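Local coordinates for protein nicastrin (Dictyostelium purpureum, PDB 4R12) that probably serves as an essential, putatively substrate-recruiting subunit of gamma-secretase, the complex that cleaves membrane proteins such as Notch receptors and APP within the membrane, at residues T317-I322 / N393-V398; I215-P220 / K261-A266; H345-K350 / T378-S383; V276-F281 / S385-K390. All blocks are in the same frame, centred on the assembly; numbering follows the deposited sequence.

Overall arrangement
All four contacts lie in the large lobe, which belongs to the zinc-exopeptidase-like superfamily. Interactions 1 and 2, centres about 11 Å apart, are neighbouring parallel strand pairs of one sheet, linked by Thr321 O and Leu216 N (2.9 Å). The strand of interaction 3, 339-347, continues the sheet beyond strand 397-401, Val397 N meeting Ala347 O at 2.8 Å, and a loop packs on it; the centres of interactions 2 and 3 are about 17 Å apart. Interaction 4 pairs two helices, one of which, 385-389, lies on this sheet: Phe388 touches Ile322 and Leu216, and Leu389 reaches Leu380 and Ala347. An N-linked sugar flanks interaction 1 at Lys318; it is a surface glycan, not a bound substrate.

Interaction 1. Residues T317-I322 / N393-V398; sequences TKISTI and NKIPVV. With NAG (2-acetamido-2-deoxy-beta-D-glucopyranose), chain B.
Ile322 is gripped by the 393-398 segment through both of its backbone polar atoms: its N donates to Pro396 O at 2.9 Å and 173°, and its O accepts from Val398 N at 2.9 Å. The two bonds fall on either side of Val397 and make the parallel bridge that joins strands 319-325 and 397-401. Val397 CA adds a C-H...O contact to Ile322 O at 3.4 Å.

The apolar part centres on Ile395, which points toward the 317-322 segment just before its strand begins. Its CG1 stands between the backbone N and the carbonyl carbon (chi1 59°), which carries CD1 to within 3.9 Å of Ile322 CD1 and 4.1 Å of Ile319 CG2. Its other branch, CG2, rests 3.4 Å from Ile319 O. Beside it Pro396 CD abuts Ser320 O at 3.2 Å. Helix 385-389 covers Ile322 and Val397.

At the outer end Lys318 bends at chi2 and runs along the O5/O6 side of the glycan on Asn315, its CD 3.6 Å from the sugar's O6; the modelled approach farther out is doubtfully short. A serine in place of Lys318 would probably leave that side of the sugar without its methylene support and freer to swing.

Backbone bonds across the contact thus start only at Ile322, while the residues before it are joined by carbon packing on carbon and on carbonyl oxygens, without directional bonds.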
loop_
_atom_site.group_PDB
_atom_site.type_symbol
_atom_site.label_atom_id
_atom_site.label_comp_id
_atom_site.label_asym_id
_atom_site.label_seq_id
_atom_site.Cartn_x
_atom_site.Cartn_y
_atom_site.Cartn_z
ATOM N N THR A 317 -0.271 5.522 -26.557
ATOM C CA THR A 317 0.685 5.027 -27.511
ATOM C C THR A 317 2.001 5.775 -27.506
ATOM O O THR A 317 2.958 5.265 -27.988
ATOM C CB THR A 317 0.094 4.929 -28.923
ATOM O OG1 THR A 317 -0.153 6.224 -29.416
ATOM C CG2 THR A 317 -1.177 4.193 -28.893
ATOM N N LYS A 318 2.039 6.970 -26.939
ATOM C CA LYS A 318 3.289 7.684 -26.747
ATOM C C LYS A 318 4.143 7.182 -25.591
ATOM O O LYS A 318 5.280 7.565 -25.475
ATOM C CB LYS A 318 3.061 9.148 -26.532
ATOM C CG LYS A 318 2.574 9.913 -27.718
ATOM C CD LYS A 318 3.563 9.969 -28.844
ATOM C CE LYS A 318 2.884 10.571 -30.058
ATOM N NZ LYS A 318 3.801 11.280 -30.960
ATOM N N ILE A 319 3.584 6.354 -24.728
ATOM C CA ILE A 319 4.398 5.748 -23.671
ATOM C C ILE A 319 5.397 4.782 -24.319
ATOM O O ILE A 319 5.016 3.799 -24.967
ATOM C CB ILE A 319 3.528 5.033 -22.618
ATOM C CG1 ILE A 319 2.546 6.025 -21.990
ATOM C CG2 ILE A 319 4.391 4.409 -21.528
ATOM C CD1 ILE A 319 1.443 5.364 -21.171
ATOM N N SER A 320 6.679 5.080 -24.169
ATOM C CA SER A 320 7.706 4.403 -24.959
ATOM C C SER A 320 8.682 3.608 -24.095
ATOM O O SER A 320 9.531 2.891 -24.626
ATOM C CB SER A 320 8.476 5.422 -25.799
ATOM O OG SER A 320 9.260 6.264 -24.964
ATOM N N THR A 321 8.553 3.745 -22.775
ATOM C CA THR A 321 9.396 3.036 -21.814
ATOM C C THR A 321 8.699 2.999 -20.466
ATOM O O THR A 321 8.197 4.012 -20.012
ATOM C CB THR A 321 10.770 3.712 -21.623
ATOM O OG1 THR A 321 11.503 3.697 -22.857
ATOM C CG2 THR A 321 11.576 2.989 -20.554
ATOM N N ILE A 322 8.662 1.836 -19.827
ATOM C CA ILE A 322 8.094 1.757 -18.488
ATOM C C ILE A 322 9.134 1.246 -17.506
ATOM O O ILE A 322 9.711 0.178 -17.707
ATOM C CB ILE A 322 6.855 0.837 -18.448
ATOM C CG1 ILE A 322 5.728 1.434 -19.298
ATOM C CG2 ILE A 322 6.400 0.634 -17.010
ATOM C CD1 ILE A 322 4.503 0.532 -19.416
ATOM N N ASN A 393 3.021 -4.960 -26.175
ATOM C CA ASN A 393 4.318 -5.607 -26.028
ATOM C C ASN A 393 5.385 -4.850 -26.806
ATOM O O ASN A 393 6.500 -5.335 -26.967
ATOM C CB ASN A 393 4.257 -7.062 -26.511
ATOM C CG ASN A 393 3.439 -7.217 -27.780
ATOM O OD1 ASN A 393 3.927 -6.966 -28.884
ATOM N ND2 ASN A 393 2.180 -7.625 -27.630
ATOM N N LYS A 394 5.031 -3.650 -27.261
ATOM C CA LYS A 394 5.831 -2.875 -28.208
ATOM C C LYS A 394 6.941 -2.035 -27.574
ATOM O O LYS A 394 7.761 -1.445 -28.284
ATOM C CB LYS A 394 4.919 -1.944 -29.011
ATOM C CG LYS A 394 4.373 -2.520 -30.302
ATOM C CD LYS A 394 3.599 -3.803 -30.084
ATOM C CE LYS A 394 3.070 -4.341 -31.408
ATOM N NZ LYS A 394 2.505 -5.710 -31.270
ATOM N N ILE A 395 6.966 -1.968 -26.247
ATOM C CA ILE A 395 7.874 -1.054 -25.564
ATOM C C ILE A 395 8.656 -1.740 -24.448
ATOM O O ILE A 395 8.195 -2.726 -23.882
ATOM C CB ILE A 395 7.108 0.142 -24.971
ATOM C CG1 ILE A 395 6.052 -0.342 -23.981
ATOM C CG2 ILE A 395 6.447 0.958 -26.080
ATOM C CD1 ILE A 395 5.484 0.764 -23.145
ATOM N N PRO A 396 9.853 -1.220 -24.134
ATOM C CA PRO A 396 10.649 -1.842 -23.074
ATOM C C PRO A 396 10.046 -1.617 -21.684
ATOM O O PRO A 396 9.687 -0.493 -21.317
ATOM C CB PRO A 396 12.010 -1.155 -23.213
ATOM C CG PRO A 396 11.705 0.154 -23.864
ATOM C CD PRO A 396 10.574 -0.117 -24.796
ATOM N N VAL A 397 9.934 -2.704 -20.933
ATOM C CA VAL A 397 9.431 -2.673 -19.575
ATOM C C VAL A 397 10.489 -3.260 -18.656
ATOM O O VAL A 397 10.994 -4.355 -18.901
ATOM C CB VAL A 397 8.122 -3.463 -19.440
ATOM C CG1 VAL A 397 7.698 -3.545 -17.977
ATOM C CG2 VAL A 397 7.017 -2.836 -20.298
ATOM N N VAL A 398 10.855 -2.506 -17.627
ATOM C CA VAL A 398 11.844 -2.951 -16.663
ATOM C C VAL A 398 11.256 -2.858 -15.272
ATOM O O VAL A 398 10.945 -1.763 -14.792
ATOM C CB VAL A 398 13.132 -2.118 -16.720
ATOM C CG1 VAL A 398 14.134 -2.642 -15.697
ATOM C CG2 VAL A 398 13.737 -2.135 -18.143
HETATM C C1 NAG B . -1.075 8.939 -30.182
HETATM C C2 NAG B . -1.753 9.723 -31.272
HETATM C C3 NAG B . -1.510 9.160 -32.653
HETATM C C4 NAG B . -0.184 8.474 -32.858
HETATM C C5 NAG B . 0.387 7.868 -31.594
HETATM C C6 NAG B . 1.828 7.469 -31.726
HETATM C C7 NAG B . -3.861 10.802 -31.137
HETATM C C8 NAG B . -5.215 10.734 -30.525
HETATM N N2 NAG B . -3.167 9.698 -31.077
HETATM O O3 NAG B . -1.628 10.201 -33.610
HETATM O O4 NAG B . -0.603 7.405 -33.664
HETATM O O5 NAG B . 0.270 8.801 -30.552
HETATM O O6 NAG B . 2.606 8.599 -32.044
HETATM O O7 NAG B . -3.445 11.794 -31.649
#

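Interaction 2. Residues I215-P220 / K261-A266; sequences ILVMLP and KEVVFA
Ile215 opens the pairing with its N bonded to Glu262 O at 2.7 Å and nearly straight, while its O takes Val264 N. Its CD1 lies against the aliphatic CD of Lys261 at 3.8 Å, the two chains crossing at a slant, and its CB sits beside Val263 CG2.

Leu216, opposite Val264, comes next. Its CG is trans to the backbone N (chi1 179°), and CD1 swings over toward the second strand, 3.8 Å from Val264 CG1 and 4.0 Å from Ala266 CB.

Val217 then repeats the backbone pattern, N to Val264 O and O from Ala266 N. Its CB approaches Phe265 CD1 obliquely at 4.1 Å; Val263 CG1 lies over one face of the same ring, near the rim, so the ring has aliphatic neighbours from both strands.

At Met218 only the root of the side chain takes part, CB meeting Ala266 CB at 4.0 Å before the thioether leads away. Leu219 N closes the run on Ala266 O at 3.1 Å, a more bent bond (145°).

The short strand axes are 4.7 Å apart and 9° from parallel. Helix 234-252 packs on the side of Val217, Leu219 and Phe265, helix 385-389 on the side of Leu216 and Met218, and strand 319-325 continues the sheet beyond strand 214-220, giving the helix-sheet-helix layering of the aminopeptidase-like lobe.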
loop_
_atom_site.group_PDB
_atom_site.type_symbol
_atom_site.label_atom_id
_atom_site.label_comp_id
_atom_site.label_asym_id
_atom_site.label_seq_id
_atom_site.Cartn_x
_atom_site.Cartn_y
_atom_site.Cartn_z
ATOM N N ILE A 215 8.351 8.651 -20.966
ATOM C CA ILE A 215 8.956 7.670 -20.076
ATOM C C ILE A 215 8.064 7.578 -18.836
ATOM O O ILE A 215 7.865 8.565 -18.145
ATOM C CB ILE A 215 10.386 8.063 -19.647
ATOM C CG1 ILE A 215 11.274 8.344 -20.863
ATOM C CG2 ILE A 215 10.994 6.996 -18.731
ATOM C CD1 ILE A 215 11.396 7.187 -21.794
ATOM N N LEU A 216 7.514 6.398 -18.576
ATOM C CA LEU A 216 6.664 6.203 -17.417
ATOM C C LEU A 216 7.460 5.531 -16.299
ATOM O O LEU A 216 7.959 4.413 -16.462
ATOM C CB LEU A 216 5.447 5.357 -17.777
ATOM C CG LEU A 216 4.494 5.064 -16.621
ATOM C CD1 LEU A 216 3.943 6.372 -16.038
ATOM C CD2 LEU A 216 3.369 4.144 -17.091
ATOM N N VAL A 217 7.579 6.217 -15.175
ATOM C CA VAL A 217 8.272 5.668 -14.014
ATOM C C VAL A 217 7.242 5.515 -12.898
ATOM O O VAL A 217 6.635 6.485 -12.487
ATOM C CB VAL A 217 9.423 6.580 -13.562
ATOM C CG1 VAL A 217 10.123 5.994 -12.344
ATOM C CG2 VAL A 217 10.406 6.813 -14.713
ATOM N N MET A 218 7.042 4.300 -12.412
ATOM C CA MET A 218 5.871 4.032 -11.587
ATOM C C MET A 218 6.133 3.017 -10.501
ATOM O O MET A 218 7.157 2.316 -10.522
ATOM C CB MET A 218 4.731 3.525 -12.458
ATOM C CG MET A 218 4.972 2.114 -12.976
ATOM S SD MET A 218 3.861 1.770 -14.356
ATOM C CE MET A 218 3.945 -0.023 -14.403
ATOM N N LEU A 219 5.190 2.933 -9.565
ATOM C CA LEU A 219 5.248 1.961 -8.487
ATOM C C LEU A 219 3.866 1.824 -7.866
ATOM O O LEU A 219 3.022 2.726 -7.994
ATOM C CB LEU A 219 6.274 2.364 -7.418
ATOM C CG LEU A 219 6.188 3.732 -6.728
ATOM C CD1 LEU A 219 5.101 3.785 -5.640
ATOM C CD2 LEU A 219 7.561 4.096 -6.135
ATOM N N PRO A 220 3.627 0.693 -7.195
ATOM C CA PRO A 220 2.420 0.529 -6.384
ATOM C C PRO A 220 2.682 1.053 -4.975
ATOM O O PRO A 220 3.590 0.547 -4.323
ATOM C CB PRO A 220 2.205 -0.991 -6.393
ATOM C CG PRO A 220 3.607 -1.550 -6.472
ATOM C CD PRO A 220 4.417 -0.553 -7.283
ATOM N N LYS A 261 12.472 13.787 -24.102
ATOM C CA LYS A 261 11.293 12.974 -23.820
ATOM C C LYS A 261 10.581 13.491 -22.582
ATOM O O LYS A 261 11.192 14.132 -21.729
ATOM C CB LYS A 261 11.677 11.510 -23.631
ATOM C CG LYS A 261 12.277 10.853 -24.893
ATOM C CD LYS A 261 12.359 9.345 -24.741
ATOM C CE LYS A 261 13.011 8.697 -25.959
ATOM N NZ LYS A 261 13.097 7.226 -25.759
ATOM N N GLU A 262 9.285 13.224 -22.488
ATOM C CA GLU A 262 8.544 13.571 -21.285
ATOM C C GLU A 262 8.734 12.474 -20.252
ATOM O O GLU A 262 8.850 11.296 -20.606
ATOM C CB GLU A 262 7.056 13.753 -21.597
ATOM C CG GLU A 262 6.751 14.881 -22.557
ATOM C CD GLU A 262 6.796 16.253 -21.906
ATOM O OE1 GLU A 262 7.074 16.354 -20.689
ATOM O OE2 GLU A 262 6.541 17.238 -22.622
ATOM N N VAL A 263 8.783 12.844 -18.980
ATOM C CA VAL A 263 8.773 11.839 -17.930
ATOM C C VAL A 263 7.511 12.013 -17.101
ATOM O O VAL A 263 7.201 13.117 -16.643
ATOM C CB VAL A 263 10.023 11.919 -17.020
ATOM C CG1 VAL A 263 9.934 10.878 -15.919
ATOM C CG2 VAL A 263 11.289 11.689 -17.843
ATOM N N VAL A 264 6.780 10.917 -16.933
ATOM C CA VAL A 264 5.603 10.884 -16.079
ATOM C C VAL A 264 5.855 9.932 -14.911
ATOM O O VAL A 264 6.244 8.785 -15.109
ATOM C CB VAL A 264 4.341 10.439 -16.853
ATOM C CG1 VAL A 264 3.193 10.144 -15.892
ATOM C CG2 VAL A 264 3.932 11.503 -17.855
ATOM N N PHE A 265 5.646 10.425 -13.696
ATOM C CA PHE A 265 5.797 9.600 -12.507
ATOM C C PHE A 265 4.418 9.169 -12.060
ATOM O O PHE A 265 3.514 10.007 -11.959
ATOM C CB PHE A 265 6.513 10.371 -11.385
ATOM C CG PHE A 265 7.823 10.985 -11.811
ATOM C CD1 PHE A 265 8.996 10.241 -11.777
ATOM C CD2 PHE A 265 7.877 12.294 -12.252
ATOM C CE1 PHE A 265 10.201 10.797 -12.170
ATOM C CE2 PHE A 265 9.083 12.863 -12.647
ATOM C CZ PHE A 265 10.243 12.106 -12.605
ATOM N N ALA A 266 4.227 7.884 -11.791
ATOM C CA ALA A 266 2.901 7.440 -11.346
ATOM C C ALA A 266 2.966 6.616 -10.065
ATOM O O ALA A 266 3.770 5.683 -9.946
ATOM C CB ALA A 266 2.185 6.638 -12.468
#

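Interaction 3. Residues H345-K350 / T378-S383; sequences HTAGTK and TELPPS
His345 turns one face of its imidazole to the pyrrolidine ring of Pro381, whose CG stands 4.2 Å from the ring centroid and 18° off the normal, a CH-pi contact displaced toward the rim. With CG anti to the carbonyl carbon (chi1 -52°), the imidazole is brought to the proline, and Pro381 CD comes to 3.6 Å from ND1. In the plane of the imidazole, at its edge, a water lies 2.9 Å from His345 ND1 and donates to Glu379 O, bridging strand and loop. NE2 is bonded to His403 O and Thr401 OG1, so partners at both nitrogens fix the rotation of the ring. A leucine at His345 would probably leave the water and His403 O without their ring partner and Pro381 without a flat surface to lie on.

Leu380 supplies the second half of the contact, its two methyls spread along one side of the strand. CD2 touches His345 CB at 3.7 Å and also rests near the carbonyl oxygens of His345 and Thr346, while CD1 meets Ala347 CB at 4.0 Å. Beyond it, Ser383 OG donates to Pro381 O at 3.0 Å and ties the turn to itself.

No direct hydrogen bond links the two segments. Strand 339-347 pairs with strand 397-401, Leu389 of helix 385-389 packs on both Ala347 and Leu380, and the loop is also held by Tyr120 OH, bonded to Leu380 N, and Ser123 OG, bonded to Glu379 OE1.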
loop_
_atom_site.group_PDB
_atom_site.type_symbol
_atom_site.label_atom_id
_atom_site.label_comp_id
_atom_site.label_asym_id
_atom_site.label_seq_id
_atom_site.Cartn_x
_atom_site.Cartn_y
_atom_site.Cartn_z
ATOM N N HIS A 345 13.808 -7.372 -14.018
ATOM C CA HIS A 345 12.879 -8.274 -14.688
ATOM C C HIS A 345 12.285 -7.537 -15.869
ATOM O O HIS A 345 11.573 -6.556 -15.690
ATOM C CB HIS A 345 11.776 -8.743 -13.721
ATOM C CG HIS A 345 12.311 -9.298 -12.437
ATOM N ND1 HIS A 345 12.209 -10.630 -12.105
ATOM C CD2 HIS A 345 12.981 -8.705 -11.421
ATOM C CE1 HIS A 345 12.782 -10.834 -10.931
ATOM N NE2 HIS A 345 13.259 -9.684 -10.494
ATOM N N THR A 346 12.567 -8.016 -17.075
ATOM C CA THR A 346 12.257 -7.239 -18.266
ATOM C C THR A 346 11.164 -7.879 -19.110
ATOM O O THR A 346 10.967 -9.095 -19.077
ATOM C CB THR A 346 13.525 -7.033 -19.147
ATOM O OG1 THR A 346 14.071 -8.304 -19.518
ATOM C CG2 THR A 346 14.582 -6.257 -18.380
ATOM N N ALA A 347 10.448 -7.046 -19.858
ATOM C CA ALA A 347 9.453 -7.530 -20.805
ATOM C C ALA A 347 9.279 -6.496 -21.906
ATOM O O ALA A 347 9.830 -5.398 -21.828
ATOM C CB ALA A 347 8.127 -7.812 -20.098
ATOM N N GLY A 348 8.530 -6.844 -22.943
ATOM C CA GLY A 348 8.413 -5.966 -24.090
ATOM C C GLY A 348 9.616 -6.091 -25.011
ATOM O O GLY A 348 10.281 -7.130 -25.034
ATOM N N THR A 349 9.888 -5.040 -25.779
ATOM C CA THR A 349 10.936 -5.077 -26.794
ATOM C C THR A 349 12.062 -4.084 -26.521
ATOM O O THR A 349 11.850 -3.048 -25.872
ATOM C CB THR A 349 10.366 -4.777 -28.195
ATOM O OG1 THR A 349 9.570 -3.585 -28.132
ATOM C CG2 THR A 349 9.504 -5.921 -28.676
ATOM N N LYS A 350 13.249 -4.410 -27.030
ATOM C CA LYS A 350 14.421 -3.532 -26.955
ATOM C C LYS A 350 14.724 -3.105 -25.515
ATOM O O LYS A 350 14.912 -1.918 -25.220
ATOM C CB LYS A 350 14.223 -2.297 -27.845
ATOM C CG LYS A 350 13.866 -2.625 -29.294
ATOM C CD LYS A 350 14.235 -1.486 -30.236
ATOM C CE LYS A 350 13.910 -1.826 -31.685
ATOM N NZ LYS A 350 12.441 -1.957 -31.913
ATOM N N THR A 378 11.345 -16.819 -15.990
ATOM C CA THR A 378 10.801 -16.545 -17.316
ATOM C C THR A 378 9.399 -15.952 -17.272
ATOM O O THR A 378 8.764 -15.769 -18.315
ATOM C CB THR A 378 10.781 -17.809 -18.174
ATOM O OG1 THR A 378 10.151 -18.873 -17.448
ATOM C CG2 THR A 378 12.200 -18.211 -18.524
ATOM N N GLU A 379 8.918 -15.687 -16.057
ATOM C CA GLU A 379 7.687 -14.941 -15.831
ATOM C C GLU A 379 8.016 -13.704 -15.001
ATOM O O GLU A 379 8.822 -13.785 -14.074
ATOM C CB GLU A 379 6.636 -15.790 -15.106
ATOM C CG GLU A 379 6.179 -17.040 -15.845
ATOM C CD GLU A 379 5.068 -17.770 -15.098
ATOM O OE1 GLU A 379 4.607 -17.254 -14.053
ATOM O OE2 GLU A 379 4.655 -18.858 -15.549
ATOM N N LEU A 380 7.428 -12.562 -15.343
ATOM C CA LEU A 380 7.518 -11.392 -14.472
ATOM C C LEU A 380 6.888 -11.696 -13.113
ATOM O O LEU A 380 5.958 -12.493 -13.030
ATOM C CB LEU A 380 6.810 -10.187 -15.089
ATOM C CG LEU A 380 7.423 -9.421 -16.258
ATOM C CD1 LEU A 380 6.601 -8.176 -16.439
ATOM C CD2 LEU A 380 8.888 -9.051 -16.001
ATOM N N PRO A 381 7.407 -11.076 -12.042
ATOM C CA PRO A 381 6.766 -11.182 -10.727
ATOM C C PRO A 381 5.510 -10.326 -10.703
ATOM O O PRO A 381 5.347 -9.513 -11.608
ATOM C CB PRO A 381 7.827 -10.626 -9.772
ATOM C CG PRO A 381 8.578 -9.622 -10.601
ATOM C CD PRO A 381 8.599 -10.212 -12.014
ATOM N N PRO A 382 4.631 -10.520 -9.705
ATOM C CA PRO A 382 3.451 -9.655 -9.601
ATOM C C PRO A 382 3.852 -8.188 -9.633
ATOM O O PRO A 382 4.654 -7.758 -8.805
ATOM C CB PRO A 382 2.855 -10.020 -8.235
ATOM C CG PRO A 382 3.376 -11.365 -7.927
ATOM C CD PRO A 382 4.725 -11.475 -8.588
ATOM N N SER A 383 3.334 -7.443 -10.601
ATOM C CA SER A 383 3.757 -6.064 -10.798
ATOM C C SER A 383 2.727 -5.296 -11.602
ATOM O O SER A 383 1.983 -5.879 -12.395
ATOM C CB SER A 383 5.111 -6.007 -11.515
ATOM O OG SER A 383 5.059 -6.722 -12.737
HETATM O O HOH W 1 10.812 -12.200 -14.119
#

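Interaction 4. Residues V276-F281 / S385-K390; sequences VGSEYF and SMSFLK
Helices 276-281 and 385-389 run roughly in the same direction, their short axes 8.8 Å apart at a crossing angle of -32°, with Glu279 CA and Ser387 CA only 5.8 Å from each other. Small side chains allow this approach: Ser278 OG and Ser387 OG meet tip to tip at 2.8 Å, and Ser278 OG is also bonded to Glu271. Next to this pair Ser278 CB comes obliquely to Phe388 CE1.

Glu279 folds back at chi2 (-69°), which lays its carboxylate across Ser387 toward the other helix. There OE2 receives Lys390 NZ in a salt bridge of 3.1 Å, met nearly along the C-O axis. The lysine arrives extended and at about a right angle, its CD 3.4 Å from the same oxygen, and NZ has a further bond to Tyr117 O. The second carboxylate oxygen, OE1, is 2.7 Å from a water that also lies 2.7 Å from Ser387 O.

Polar groups therefore carry most of this helix pair. OE2 is tied directly to Lys390 and OE1 lies by a water shared with Ser387 O, which probably steadies the carboxylate, and the nearby ammonium probably favours its charged form.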
loop_
_atom_site.group_PDB
_atom_site.type_symbol
_atom_site.label_atom_id
_atom_site.label_comp_id
_atom_site.label_asym_id
_atom_site.label_seq_id
_atom_site.Cartn_x
_atom_site.Cartn_y
_atom_site.Cartn_z
ATOM N N VAL A 276 -6.078 -2.516 -9.500
ATOM C CA VAL A 276 -7.183 -1.732 -10.039
ATOM C C VAL A 276 -6.795 -0.296 -10.369
ATOM O O VAL A 276 -7.428 0.328 -11.224
ATOM C CB VAL A 276 -8.397 -1.730 -9.100
ATOM C CG1 VAL A 276 -8.901 -3.163 -8.909
ATOM C CG2 VAL A 276 -8.067 -1.093 -7.777
ATOM N N GLY A 277 -5.758 0.225 -9.711
ATOM C CA GLY A 277 -5.256 1.555 -10.020
ATOM C C GLY A 277 -4.646 1.668 -11.408
ATOM O O GLY A 277 -5.059 2.514 -12.208
ATOM N N SER A 278 -3.665 0.824 -11.710
ATOM C CA SER A 278 -3.100 0.822 -13.058
ATOM C C SER A 278 -4.154 0.461 -14.111
ATOM O O SER A 278 -4.224 1.089 -15.168
ATOM C CB SER A 278 -1.898 -0.129 -13.159
ATOM O OG SER A 278 -2.172 -1.419 -12.649
ATOM N N GLU A 279 -4.998 -0.525 -13.822
ATOM C CA GLU A 279 -6.018 -0.929 -14.797
ATOM C C GLU A 279 -7.020 0.179 -15.124
ATOM O O GLU A 279 -7.352 0.395 -16.297
ATOM C CB GLU A 279 -6.774 -2.168 -14.312
ATOM C CG GLU A 279 -5.961 -3.454 -14.370
ATOM C CD GLU A 279 -5.672 -3.943 -15.800
ATOM O OE1 GLU A 279 -6.117 -3.308 -16.784
ATOM O OE2 GLU A 279 -4.989 -4.979 -15.932
ATOM N N TYR A 280 -7.504 0.880 -14.103
ATOM C CA TYR A 280 -8.497 1.930 -14.323
ATOM C C TYR A 280 -7.898 3.064 -15.154
ATOM O O TYR A 280 -8.529 3.556 -16.079
ATOM C CB TYR A 280 -9.019 2.454 -12.984
ATOM C CG TYR A 280 -10.293 3.280 -13.025
ATOM C CD1 TYR A 280 -10.267 4.626 -13.389
ATOM C CD2 TYR A 280 -11.513 2.731 -12.624
ATOM C CE1 TYR A 280 -11.426 5.391 -13.395
ATOM C CE2 TYR A 280 -12.674 3.489 -12.625
ATOM C CZ TYR A 280 -12.626 4.818 -13.010
ATOM O OH TYR A 280 -13.770 5.583 -12.994
ATOM N N PHE A 281 -6.672 3.462 -14.824
ATOM C CA PHE A 281 -6.008 4.540 -15.552
ATOM C C PHE A 281 -5.823 4.158 -17.026
ATOM O O PHE A 281 -6.155 4.936 -17.915
ATOM C CB PHE A 281 -4.657 4.879 -14.900
ATOM C CG PHE A 281 -4.010 6.127 -15.443
ATOM C CD1 PHE A 281 -4.466 7.379 -15.062
ATOM C CD2 PHE A 281 -2.936 6.050 -16.315
ATOM C CE1 PHE A 281 -3.866 8.534 -15.546
ATOM C CE2 PHE A 281 -2.326 7.206 -16.807
ATOM C CZ PHE A 281 -2.794 8.443 -16.427
ATOM N N SER A 385 3.251 -3.336 -13.976
ATOM C CA SER A 385 3.600 -3.392 -15.393
ATOM C C SER A 385 2.746 -4.416 -16.135
ATOM O O SER A 385 2.503 -4.288 -17.331
ATOM C CB SER A 385 5.079 -3.736 -15.574
ATOM O OG SER A 385 5.908 -2.669 -15.150
ATOM N N MET A 386 2.305 -5.443 -15.418
ATOM C CA MET A 386 1.410 -6.433 -15.997
ATOM C C MET A 386 0.157 -5.814 -16.622
ATOM O O MET A 386 -0.367 -6.332 -17.619
ATOM C CB MET A 386 1.004 -7.458 -14.942
ATOM C CG MET A 386 2.126 -8.397 -14.544
ATOM S SD MET A 386 1.605 -9.578 -13.280
ATOM C CE MET A 386 2.901 -10.802 -13.419
ATOM N N SER A 387 -0.327 -4.715 -16.053
ATOM C CA SER A 387 -1.521 -4.078 -16.594
ATOM C C SER A 387 -1.232 -3.494 -17.969
ATOM O O SER A 387 -2.075 -3.553 -18.864
ATOM C CB SER A 387 -2.035 -2.989 -15.650
ATOM O OG SER A 387 -2.368 -3.546 -14.394
ATOM N N PHE A 388 -0.039 -2.932 -18.145
ATOM C CA PHE A 388 0.330 -2.370 -19.445
ATOM C C PHE A 388 0.644 -3.460 -20.470
ATOM O O PHE A 388 0.306 -3.329 -21.646
ATOM C CB PHE A 388 1.523 -1.410 -19.296
ATOM C CG PHE A 388 1.187 -0.166 -18.523
ATOM C CD1 PHE A 388 1.167 -0.181 -17.143
ATOM C CD2 PHE A 388 0.858 1.009 -19.183
ATOM C CE1 PHE A 388 0.839 0.958 -16.428
ATOM C CE2 PHE A 388 0.529 2.152 -18.471
ATOM C CZ PHE A 388 0.511 2.119 -17.091
ATOM N N LEU A 389 1.273 -4.542 -20.023
ATOM C CA LEU A 389 1.655 -5.622 -20.945
ATOM C C LEU A 389 0.460 -6.397 -21.500
ATOM O O LEU A 389 0.574 -7.102 -22.512
ATOM C CB LEU A 389 2.617 -6.577 -20.244
ATOM C CG LEU A 389 3.990 -5.947 -20.013
ATOM C CD1 LEU A 389 4.724 -6.650 -18.882
ATOM C CD2 LEU A 389 4.796 -5.978 -21.310
ATOM N N LYS A 390 -0.686 -6.274 -20.835
ATOM C CA LYS A 390 -1.930 -6.816 -21.373
ATOM C C LYS A 390 -2.363 -6.050 -22.612
ATOM O O LYS A 390 -3.121 -6.558 -23.429
ATOM C CB LYS A 390 -3.043 -6.764 -20.332
ATOM C CG LYS A 390 -2.846 -7.672 -19.137
ATOM C CD LYS A 390 -3.927 -7.415 -18.086
ATOM C CE LYS A 390 -3.639 -8.193 -16.805
ATOM N NZ LYS A 390 -4.692 -8.010 -15.755
HETATM O O HOH W 2 -4.810 -3.645 -19.068
#